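Erythropoietin (PDB 1EER) is a hormone that binds and dimerises its receptor, activating JAK2 and so regulating the proliferation and differentiation of red blood cells. Local coordinates at residues Y49-M54 against A60-Q65; T107-L112 against G151-Y156; K24-C29 against E89-H94. The protein carries 5 engineered substitutions. All blocks are in the same frame, centred on the assembly; numbering follows the deposited sequence.

Overall arrangement
From the N terminus the chain runs along helix 9-25, whose end at 24-29 meets the start of helix 91-111 in interaction 3, closing a loop of 59 residues. Nested inside that loop is interaction 1, a short closure between helix 48-51 with the turn after it and helix 56-82. Interaction 2 opens only after interaction 3 has closed; it joins the end of helix 91-111 to helix 138-161 across 38 residues. Interactions 1 and 2 touch and tie the short helix 48-51 and three long helices together at one end of the bundle. Interaction 3 lies across the chain's centre from both, about 25 Å from interaction 2 between centres, and shares helix 91-111 with it.

Interaction 1: residues Y49-M54 against A60-Q65; sequences YAWKRM and AVEVWQ
Glu-62 reaches from helix 56-82 and turns one carboxylate oxygen to the indole edge of Trp-51 and the other to the thioether end of Met-54. The denser part lies toward the protein interior, where Trp-51 is buried. Its CG is anti to the backbone N (chi1 176°), which carries the six-membered ring toward Glu-62; there OE1 lies in the indole plane at the ring edge, 3.6 Å from Trp-51 CZ3. The carboxylate is turned 73° from the indole, so the two flat groups meet without stacking. Glu-62 OE1 also forms a salt bridge with Lys-152 of helix 138-161, which also packs on Trp-51, and this probably fixes the carboxylate's rotation. On the looser side both partners are partly exposed. Met-54, bent at chi3, crosses Glu-62 at about a right angle and brings CE within 3.4 Å of Glu-62 OE2, while SD is 3.6 Å from it. Only 138 Å² of surface is buried between the segments, whose backbones stay apart, with Trp-51 CA 10.6 Å from Glu-62 CA. Such a short helix resting by a few side chains on the bundle belongs to the long overhand connection between the first two helices of a four-helix-bundle cytokine.

Interaction 2: residues T107-L112 against G151-Y156; sequences TLLRAL and GKLKLY
Leu-109 and Leu-153 mark the closest approach of the two backbones, their CA atoms 9.1 Å apart. Both segments are helical for most of their length and run in the same general direction; 107-112 reaches the end of helix 91-111, whereas 151-156 lies inside helix 138-161 and includes a wider pi-type turn at 151-153. With the main chains this far apart, the contact is made by side chains alone. Leu-109 turns toward the other helix and meets Leu-153 methyl to methyl, CD2 to CD1, at 4.3 Å. Its other methyl, CD1, comes to the edge of the Tyr-156 ring, near the ring plane and 4.4 Å from Tyr-156 CE2. In the up-up-down-down four-helix bundle of the haematopoietic cytokines the third and fourth helices are diagonal partners, and this contact spans the hydrophobic core between them. Val-63 and Leu-67 of helix 56-82 cover Leu-109, and Leu-12 of helix 9-25 packs on Leu-153, so all four helices contribute to the layer. One turn further on, Leu-112 and Tyr-156 approach from opposite directions. The phenol points to the other helix, its CG anti to the backbone N (chi1 164°), and Leu-112 CD1 comes obliquely to the ring, 3.5 Å from Tyr-156 CE2. The same methyl is 4.0 Å from Tyr-156 OH, so it sits beside the outer part of the ring, while Pro-3 of the N-terminal stretch touches Leu-112 and Val-63 packs on Tyr-156.

Interaction 3: residues K24-C29 against E89-H94; sequences KITTGC and EPLQLH. Engineered in segment 24-29: Lys-24 (natural residue Asn).
Ile-25 and His-94 cross at about a right angle, the branched aliphatic chain lying against the NE2-CE1 end of the imidazole. Methyl CG2 comes obliquely to the ring, 3.7 Å from His-94 NE2, and CG1 lies alongside the NE2-CE1 bond, 3.8 Å from His-94 NE2 and nearly as close to CE1. This double touch comes from the branching of the isoleucine: CG2 is anti to the backbone N and CG1 anti to the carbonyl carbon (chi1 -66°), which lays the two arms broadside to the end of the imidazole, with CB between them also close to NE2. CG2 has a second apolar neighbour in Pro-90, whose CB is 4.0 Å from Ile-25 CG2; the methyl therefore touches both the pyrrolidine and the histidine, which lie one turn apart on the other segment.

Deeper in, Thr-26 and Leu-91 also meet at about a right angle, with Thr-26 CG2 3.9 Å from Leu-91 CD2. The threonine hydroxyl is engaged on its own helix end, hydrogen-bonded to Ala-22 O and Glu-23 O, while the methyl faces the leucine. Phe-142 of helix 138-161 packs on Thr-26, Leu-91 and His-94, and Leu-81 of helix 56-82 also touches Leu-91. The pairing joins the last turn of helix 9-25 to the first turn of helix 91-111, antiparallel neighbours in the four-helix bundle, just before Cys-29 forms its disulfide with Cys-33.

Methyls, a proline ring and the NE2-CE1 end of an imidazole thus carry the contact across 174 Å² of buried surface, consistent with shape fit and dispersion, rather than polar bonds, joining the two segments, while the threonine hydroxyl is satisfied by carbonyls of helix 9-25.

Interaction 1: residues Y49-M54 against A60-Q65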
# COMPACT_ATOMS: atom_id res chain seq x y z
N TYR A 49 -17.21 12.95 10.75
CA TYR A 49 -18.57 13.42 10.97
C TYR A 49 -18.92 14.48 9.92
O TYR A 49 -19.96 14.40 9.26
CB TYR A 49 -18.73 14.02 12.38
CG TYR A 49 -20.11 14.59 12.60
CD1 TYR A 49 -21.21 13.75 12.75
CD2 TYR A 49 -20.33 15.96 12.59
CE1 TYR A 49 -22.50 14.25 12.86
CE2 TYR A 49 -21.63 16.48 12.71
CZ TYR A 49 -22.71 15.62 12.84
OH TYR A 49 -24.00 16.10 12.92
N ALA A 50 -18.05 15.47 9.76
CA ALA A 50 -18.28 16.51 8.77
C ALA A 50 -18.06 16.01 7.34
O ALA A 50 -18.80 16.36 6.43
CB ALA A 50 -17.36 17.68 9.05
N TRP A 51 -17.04 15.17 7.17
CA TRP A 51 -16.70 14.62 5.87
C TRP A 51 -17.86 13.91 5.16
O TRP A 51 -18.14 14.19 3.99
CB TRP A 51 -15.50 13.67 6.01
CG TRP A 51 -15.11 12.96 4.73
CD1 TRP A 51 -15.54 11.73 4.32
CD2 TRP A 51 -14.20 13.42 3.71
NE1 TRP A 51 -14.97 11.40 3.11
CE2 TRP A 51 -14.14 12.41 2.71
CE3 TRP A 51 -13.44 14.59 3.54
CZ2 TRP A 51 -13.34 12.54 1.55
CZ3 TRP A 51 -12.63 14.71 2.38
CH2 TRP A 51 -12.60 13.69 1.41
N LYS A 52 -18.54 13.01 5.86
CA LYS A 52 -19.64 12.28 5.25
C LYS A 52 -20.93 13.10 5.09
O LYS A 52 -21.89 12.68 4.47
CB LYS A 52 -19.92 11.04 6.10
CG LYS A 52 -20.69 11.37 7.38
CD LYS A 52 -21.03 10.12 8.19
CE LYS A 52 -19.95 9.04 8.08
NZ LYS A 52 -19.99 8.18 9.26
N ARG A 53 -20.94 14.31 5.65
CA ARG A 53 -22.12 15.16 5.56
C ARG A 53 -22.02 16.23 4.48
O ARG A 53 -23.03 16.79 4.05
CB ARG A 53 -22.37 15.85 6.90
CG ARG A 53 -22.60 14.89 8.04
CD ARG A 53 -23.26 15.59 9.20
NE ARG A 53 -23.12 17.05 9.13
CZ ARG A 53 -24.11 17.90 9.38
NH1 ARG A 53 -25.31 17.45 9.72
NH2 ARG A 53 -23.90 19.21 9.31
N MET A 54 -20.80 16.53 4.03
CA MET A 54 -20.64 17.56 3.02
C MET A 54 -20.92 17.07 1.61
O MET A 54 -20.78 15.89 1.31
CB MET A 54 -19.23 18.17 3.08
CG MET A 54 -18.09 17.19 3.01
SD MET A 54 -16.52 18.04 2.73
CE MET A 54 -15.73 17.84 4.31
N ALA A 60 -14.03 16.15 -3.89
CA ALA A 60 -13.23 16.34 -5.09
C ALA A 60 -12.39 17.62 -4.96
O ALA A 60 -11.18 17.60 -5.17
CB ALA A 60 -14.13 16.43 -6.31
N VAL A 61 -13.05 18.72 -4.61
CA VAL A 61 -12.36 20.01 -4.45
C VAL A 61 -11.18 19.88 -3.50
O VAL A 61 -10.04 20.22 -3.85
CB VAL A 61 -13.32 21.09 -3.88
CG1 VAL A 61 -12.57 22.40 -3.66
CG2 VAL A 61 -14.50 21.29 -4.82
N GLU A 62 -11.45 19.38 -2.30
CA GLU A 62 -10.40 19.20 -1.30
C GLU A 62 -9.21 18.38 -1.79
O GLU A 62 -8.06 18.83 -1.69
CB GLU A 62 -10.97 18.54 -0.05
CG GLU A 62 -11.48 19.52 0.99
CD GLU A 62 -11.95 18.82 2.25
OE1 GLU A 62 -11.20 17.97 2.77
OE2 GLU A 62 -13.06 19.13 2.71
N VAL A 63 -9.47 17.19 -2.30
CA VAL A 63 -8.40 16.30 -2.76
C VAL A 63 -7.58 16.82 -3.95
O VAL A 63 -6.35 16.82 -3.92
CB VAL A 63 -8.97 14.89 -3.10
CG1 VAL A 63 -7.89 13.99 -3.71
CG2 VAL A 63 -9.52 14.25 -1.83
N TRP A 64 -8.27 17.26 -4.99
CA TRP A 64 -7.60 17.76 -6.18
C TRP A 64 -6.72 18.97 -5.87
O TRP A 64 -5.54 19.00 -6.24
CB TRP A 64 -8.63 18.13 -7.25
CG TRP A 64 -7.98 18.61 -8.48
CD1 TRP A 64 -7.90 19.90 -8.93
CD2 TRP A 64 -7.24 17.82 -9.41
NE1 TRP A 64 -7.15 19.96 -10.07
CE2 TRP A 64 -6.73 18.70 -10.39
CE3 TRP A 64 -6.95 16.45 -9.51
CZ2 TRP A 64 -5.94 18.25 -11.46
CZ3 TRP A 64 -6.17 16.01 -10.57
CH2 TRP A 64 -5.68 16.91 -11.53
N GLN A 65 -7.27 19.96 -5.19
CA GLN A 65 -6.47 21.13 -4.86
C GLN A 65 -5.39 20.77 -3.85
O GLN A 65 -4.24 21.19 -4.00
CB GLN A 65 -7.35 22.23 -4.31
CG GLN A 65 -8.26 22.80 -5.34
CD GLN A 65 -9.15 23.86 -4.77
OE1 GLN A 65 -10.24 24.11 -5.27
NE2 GLN A 65 -8.69 24.50 -3.70

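Interaction 2: residues T107-L112 against G151-Y156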
# COMPACT_ATOMS: atom_id res chain seq x y z
N THR A 107 -2.58 12.34 -12.56
CA THR A 107 -3.15 11.90 -13.83
C THR A 107 -4.29 10.94 -13.52
O THR A 107 -5.36 11.02 -14.12
CB THR A 107 -2.08 11.17 -14.69
OG1 THR A 107 -1.04 12.09 -15.05
CG2 THR A 107 -2.71 10.63 -15.97
N LEU A 108 -4.06 10.05 -12.56
CA LEU A 108 -5.05 9.07 -12.14
C LEU A 108 -6.35 9.70 -11.62
O LEU A 108 -7.45 9.25 -11.97
CB LEU A 108 -4.44 8.16 -11.07
CG LEU A 108 -4.20 6.68 -11.40
CD1 LEU A 108 -3.98 6.47 -12.89
CD2 LEU A 108 -3.00 6.19 -10.60
N LEU A 109 -6.21 10.75 -10.81
CA LEU A 109 -7.36 11.45 -10.23
C LEU A 109 -8.23 12.14 -11.27
O LEU A 109 -9.46 12.09 -11.21
CB LEU A 109 -6.89 12.49 -9.23
CG LEU A 109 -7.40 12.35 -7.81
CD1 LEU A 109 -7.52 10.88 -7.44
CD2 LEU A 109 -6.44 13.06 -6.88
N ARG A 110 -7.57 12.82 -12.20
CA ARG A 110 -8.27 13.54 -13.25
C ARG A 110 -9.17 12.61 -14.02
O ARG A 110 -10.32 12.93 -14.29
CB ARG A 110 -7.26 14.18 -14.20
CG ARG A 110 -7.86 14.68 -15.49
CD ARG A 110 -6.80 15.35 -16.35
NE ARG A 110 -5.93 16.20 -15.54
CZ ARG A 110 -4.63 16.31 -15.72
NH1 ARG A 110 -4.04 15.62 -16.68
NH2 ARG A 110 -3.91 17.10 -14.94
N ALA A 111 -8.65 11.45 -14.38
CA ALA A 111 -9.42 10.47 -15.13
C ALA A 111 -10.63 10.10 -14.31
O ALA A 111 -11.67 9.74 -14.86
CB ALA A 111 -8.57 9.24 -15.41
N LEU A 112 -10.49 10.20 -12.99
CA LEU A 112 -11.58 9.89 -12.07
C LEU A 112 -12.62 11.01 -12.07
O LEU A 112 -13.72 10.85 -11.54
CB LEU A 112 -11.01 9.69 -10.66
CG LEU A 112 -11.54 8.58 -9.74
CD1 LEU A 112 -11.53 9.11 -8.33
CD2 LEU A 112 -12.94 8.13 -10.14
N GLY A 151 -5.37 9.25 3.56
CA GLY A 151 -6.54 9.86 4.15
C GLY A 151 -7.65 10.27 3.20
O GLY A 151 -8.31 9.43 2.60
N LYS A 152 -7.85 11.58 3.05
CA LYS A 152 -8.90 12.07 2.18
C LYS A 152 -8.76 11.62 0.73
O LYS A 152 -9.76 11.46 0.04
CB LYS A 152 -8.99 13.60 2.27
CG LYS A 152 -7.83 14.35 1.67
CD LYS A 152 -8.05 15.84 1.80
CE LYS A 152 -7.68 16.33 3.19
NZ LYS A 152 -8.55 17.45 3.64
N LEU A 153 -7.53 11.42 0.27
CA LEU A 153 -7.36 10.95 -1.11
C LEU A 153 -7.99 9.57 -1.22
O LEU A 153 -8.85 9.33 -2.07
CB LEU A 153 -5.88 10.87 -1.48
CG LEU A 153 -5.67 10.68 -2.99
CD1 LEU A 153 -4.43 11.43 -3.43
CD2 LEU A 153 -5.56 9.21 -3.33
N LYS A 154 -7.57 8.66 -0.34
CA LYS A 154 -8.12 7.31 -0.33
C LYS A 154 -9.63 7.38 -0.15
O LYS A 154 -10.37 6.71 -0.87
CB LYS A 154 -7.49 6.47 0.78
CG LYS A 154 -8.00 5.04 0.85
CD LYS A 154 -8.04 4.36 -0.53
CE LYS A 154 -7.78 2.85 -0.43
NZ LYS A 154 -8.43 2.07 -1.52
N LEU A 155 -10.08 8.19 0.81
CA LEU A 155 -11.51 8.34 1.09
C LEU A 155 -12.28 8.80 -0.14
O LEU A 155 -13.31 8.23 -0.49
CB LEU A 155 -11.74 9.32 2.24
CG LEU A 155 -11.43 8.79 3.65
CD1 LEU A 155 -11.70 9.90 4.66
CD2 LEU A 155 -12.26 7.55 3.96
N TYR A 156 -11.79 9.85 -0.79
CA TYR A 156 -12.44 10.36 -1.97
C TYR A 156 -12.48 9.28 -3.07
O TYR A 156 -13.54 8.99 -3.65
CB TYR A 156 -11.71 11.60 -2.49
CG TYR A 156 -12.10 11.94 -3.91
CD1 TYR A 156 -13.39 12.39 -4.19
CD2 TYR A 156 -11.22 11.75 -4.97
CE1 TYR A 156 -13.80 12.62 -5.49
CE2 TYR A 156 -11.63 11.98 -6.28
CZ TYR A 156 -12.92 12.42 -6.53
OH TYR A 156 -13.36 12.63 -7.81

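Interaction 3: residues K24-C29 against E89-H94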
# COMPACT_ATOMS: atom_id res chain seq x y z
N LYS A 24 7.88 6.86 7.59
CA LYS A 24 8.55 6.06 8.60
C LYS A 24 10.05 6.35 8.67
O LYS A 24 10.60 6.55 9.75
CB LYS A 24 8.33 4.57 8.34
CG LYS A 24 9.04 3.64 9.32
CD LYS A 24 9.09 2.21 8.78
CE LYS A 24 10.40 1.93 8.04
NZ LYS A 24 10.32 0.74 7.14
N ILE A 25 10.69 6.39 7.51
CA ILE A 25 12.13 6.65 7.44
C ILE A 25 12.52 8.07 7.92
O ILE A 25 13.58 8.26 8.52
CB ILE A 25 12.64 6.42 5.99
CG1 ILE A 25 12.52 4.94 5.63
CG2 ILE A 25 14.08 6.90 5.85
CD1 ILE A 25 13.28 3.99 6.55
N THR A 26 11.66 9.06 7.69
CA THR A 26 11.98 10.41 8.13
C THR A 26 11.77 10.63 9.63
O THR A 26 12.00 11.73 10.14
CB THR A 26 11.19 11.50 7.34
OG1 THR A 26 9.90 11.02 6.96
CG2 THR A 26 11.96 11.90 6.09
N THR A 27 11.35 9.59 10.34
CA THR A 27 11.17 9.73 11.78
C THR A 27 12.55 9.61 12.47
O THR A 27 12.72 10.01 13.62
CB THR A 27 10.14 8.68 12.34
OG1 THR A 27 10.58 7.34 12.08
CG2 THR A 27 8.77 8.91 11.70
N GLY A 28 13.53 9.08 11.76
CA GLY A 28 14.86 8.97 12.34
C GLY A 28 15.74 10.08 11.79
O GLY A 28 16.96 9.98 11.75
N CYS A 29 15.08 11.16 11.36
CA CYS A 29 15.73 12.33 10.76
C CYS A 29 16.82 13.01 11.57
O CYS A 29 17.97 13.10 11.12
CB CYS A 29 14.67 13.37 10.40
SG CYS A 29 14.22 13.36 8.64
N GLU A 89 21.20 10.98 3.56
CA GLU A 89 21.34 10.22 2.33
C GLU A 89 20.04 9.54 1.88
O GLU A 89 19.82 9.34 0.68
CB GLU A 89 22.42 9.16 2.51
CG GLU A 89 22.61 8.23 1.32
CD GLU A 89 23.87 8.56 0.52
OE1 GLU A 89 24.20 9.76 0.39
OE2 GLU A 89 24.53 7.61 0.02
N PRO A 90 19.16 9.16 2.84
CA PRO A 90 17.91 8.50 2.47
C PRO A 90 16.90 9.38 1.74
O PRO A 90 16.15 8.89 0.89
CB PRO A 90 17.35 8.01 3.81
CG PRO A 90 18.47 8.18 4.81
CD PRO A 90 19.30 9.29 4.30
N LEU A 91 16.89 10.66 2.07
CA LEU A 91 15.95 11.61 1.48
C LEU A 91 15.75 11.57 -0.03
O LEU A 91 14.62 11.59 -0.51
CB LEU A 91 16.33 13.04 1.87
CG LEU A 91 15.96 13.49 3.28
CD1 LEU A 91 16.39 14.92 3.49
CD2 LEU A 91 14.47 13.34 3.49
N GLN A 92 16.84 11.52 -0.79
CA GLN A 92 16.76 11.54 -2.24
C GLN A 92 15.75 10.62 -2.92
O GLN A 92 14.85 11.10 -3.62
CB GLN A 92 18.14 11.29 -2.86
CG GLN A 92 18.23 11.72 -4.33
CD GLN A 92 17.93 13.19 -4.55
OE1 GLN A 92 16.91 13.55 -5.15
NE2 GLN A 92 18.81 14.05 -4.07
N LEU A 93 15.87 9.31 -2.71
CA LEU A 93 14.95 8.38 -3.37
C LEU A 93 13.50 8.55 -2.97
O LEU A 93 12.62 8.42 -3.82
CB LEU A 93 15.38 6.93 -3.14
CG LEU A 93 15.91 6.52 -1.76
CD1 LEU A 93 15.62 5.04 -1.56
CD2 LEU A 93 17.41 6.81 -1.67
N HIS A 94 13.25 8.85 -1.70
CA HIS A 94 11.88 9.03 -1.23
C HIS A 94 11.27 10.24 -1.91
O HIS A 94 10.09 10.24 -2.23
CB HIS A 94 11.85 9.22 0.29
CG HIS A 94 12.32 8.02 1.06
ND1 HIS A 94 11.61 6.85 1.12
CD2 HIS A 94 13.45 7.82 1.79
CE1 HIS A 94 12.27 5.97 1.85
NE2 HIS A 94 13.39 6.53 2.27